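Local coordinates for protein histidine--tRNA ligase (Staphylococcus aureus, PDB 1QE0) that joins L-histidine to tRNA(His) at the expense of ATP, working as a homodimeric class II aminoacyl-tRNA synthetase, at residues R353-K358 against A413-F418. Sequence-based numbering, arbitrary orientation.
Sequences RHNGIK and ALVEYF
Ile357 and Phe418 bring the two backbones closest, CA to CA 7.0 Å, where the loop joining helix 338-353 to strand 359-361 meets the C-terminal helix 413-419; Asn355 and Val415 follow at 7.5 Å between CA atoms. Both pieces belong to the anticodon-binding domain, an alpha/beta fold around a mixed five-stranded sheet, and the loop is part of a beta-alpha-beta crossover between the parallel strands 332-336 and 359-361. Ile357, buried, supplies most of the loop's share of the contact. Its CG1 lies beside the backbone N (chi1 -76°), anti to the carbonyl carbon, and packs on CB of Phe418 at 3.9 Å, the two side chains crossing at about a right angle. Beyond it, CD1 of Ile357 comes within 4.1 Å of the backbone O of Val415. The apolar approach of the same CD1 to CG1 of Val415 is looser, 4.5 Å. CB of Phe418 is thus what meets the loop, while the ring leads away and stands edge-to-face with Phe382, and the side chain also touches Leu332 and Val398 of the sheet. The other side of the loop region faces the second subunit: Arg353 forms a salt bridge with Glu142 of that subunit, and the ring of His354 stacks on its His149. Val415 also packs on His351 and Leu352 in the last turn of helix 338-353, and beside it Asn355 ND2 is hydrogen-bonded to the backbone O of His351 and lies 4.2 Å from CG1 of Val415.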
# COMPACT_ATOMS: atom_id res chain seq x y z
N ARG A 353 6.31 -13.24 21.47
CA ARG A 353 6.17 -12.14 20.51
C ARG A 353 7.50 -11.61 20.00
O ARG A 353 7.63 -11.20 18.85
CB ARG A 353 5.34 -11.04 21.11
CG ARG A 353 3.98 -11.53 21.46
CD ARG A 353 3.06 -10.42 21.98
NE ARG A 353 1.66 -10.83 21.94
CZ ARG A 353 0.72 -10.42 22.78
NH1 ARG A 353 1.02 -9.58 23.74
NH2 ARG A 353 -0.53 -10.86 22.67
N HIS A 354 8.52 -11.67 20.86
CA HIS A 354 9.85 -11.24 20.48
C HIS A 354 10.54 -12.28 19.63
O HIS A 354 11.71 -12.14 19.31
CB HIS A 354 10.69 -10.97 21.70
CG HIS A 354 10.58 -9.56 22.17
ND1 HIS A 354 11.43 -8.57 21.74
CD2 HIS A 354 9.66 -8.95 22.95
CE1 HIS A 354 11.04 -7.41 22.22
NE2 HIS A 354 9.97 -7.61 22.96
N ASN A 355 9.81 -13.33 19.27
CA ASN A 355 10.36 -14.40 18.46
C ASN A 355 9.51 -14.78 17.27
O ASN A 355 9.59 -15.90 16.79
CB ASN A 355 10.60 -15.62 19.32
CG ASN A 355 11.88 -15.53 20.09
OD1 ASN A 355 12.88 -16.10 19.68
ND2 ASN A 355 11.87 -14.83 21.21
N GLY A 356 8.67 -13.87 16.80
CA GLY A 356 7.86 -14.15 15.63
C GLY A 356 6.75 -15.15 15.79
O GLY A 356 6.29 -15.70 14.79
N ILE A 357 6.38 -15.45 17.03
CA ILE A 357 5.27 -16.36 17.31
C ILE A 357 4.06 -15.49 17.56
O ILE A 357 4.17 -14.49 18.23
CB ILE A 357 5.52 -17.19 18.59
CG1 ILE A 357 6.51 -18.30 18.30
CG2 ILE A 357 4.20 -17.81 19.08
CD1 ILE A 357 7.83 -18.10 18.91
N LYS A 358 2.91 -15.81 16.99
CA LYS A 358 1.72 -15.00 17.23
C LYS A 358 1.05 -15.60 18.43
O LYS A 358 0.54 -16.71 18.32
CB LYS A 358 0.75 -15.04 16.06
CG LYS A 358 1.25 -14.40 14.84
CD LYS A 358 1.47 -15.41 13.78
CE LYS A 358 0.19 -15.75 13.07
NZ LYS A 358 0.39 -16.81 12.00
N ALA A 413 10.95 -25.03 27.07
CA ALA A 413 10.92 -25.25 25.65
C ALA A 413 9.91 -24.36 24.95
O ALA A 413 10.19 -23.92 23.85
CB ALA A 413 10.67 -26.69 25.32
N LEU A 414 8.81 -23.97 25.57
CA LEU A 414 7.80 -23.21 24.85
C LEU A 414 8.24 -22.25 23.72
O LEU A 414 7.74 -22.38 22.62
CB LEU A 414 6.88 -22.48 25.79
CG LEU A 414 5.39 -22.73 25.58
CD1 LEU A 414 5.09 -22.86 24.13
CD2 LEU A 414 5.02 -24.00 26.24
N VAL A 415 9.16 -21.35 23.96
CA VAL A 415 9.55 -20.45 22.88
C VAL A 415 10.26 -21.23 21.78
O VAL A 415 9.93 -21.13 20.62
CB VAL A 415 10.43 -19.20 23.28
CG1 VAL A 415 9.67 -17.97 22.99
CG2 VAL A 415 10.79 -19.16 24.79
N GLU A 416 11.22 -22.05 22.21
CA GLU A 416 12.04 -22.91 21.35
C GLU A 416 11.21 -23.80 20.46
O GLU A 416 11.55 -24.05 19.30
CB GLU A 416 12.80 -23.91 22.24
CG GLU A 416 14.20 -23.55 22.61
CD GLU A 416 15.11 -23.30 21.40
OE1 GLU A 416 16.23 -23.89 21.43
OE2 GLU A 416 14.76 -22.47 20.49
N TYR A 417 10.24 -24.45 21.09
CA TYR A 417 9.35 -25.41 20.48
C TYR A 417 8.41 -24.80 19.48
O TYR A 417 7.93 -25.50 18.59
CB TYR A 417 8.57 -26.08 21.59
CG TYR A 417 7.59 -27.15 21.19
CD1 TYR A 417 6.23 -26.92 21.31
CD2 TYR A 417 8.03 -28.40 20.74
CE1 TYR A 417 5.31 -27.91 20.98
CE2 TYR A 417 7.13 -29.43 20.40
CZ TYR A 417 5.76 -29.17 20.53
OH TYR A 417 4.80 -30.11 20.20
N PHE A 418 7.99 -23.57 19.73
CA PHE A 418 7.11 -22.91 18.81
C PHE A 418 7.92 -22.24 17.75
O PHE A 418 7.54 -22.26 16.60
CB PHE A 418 6.14 -21.97 19.51
CG PHE A 418 4.85 -22.64 19.90
CD1 PHE A 418 3.73 -22.55 19.08
CD2 PHE A 418 4.75 -23.38 21.07
CE1 PHE A 418 2.54 -23.19 19.42
CE2 PHE A 418 3.54 -24.03 21.41
CZ PHE A 418 2.46 -23.93 20.58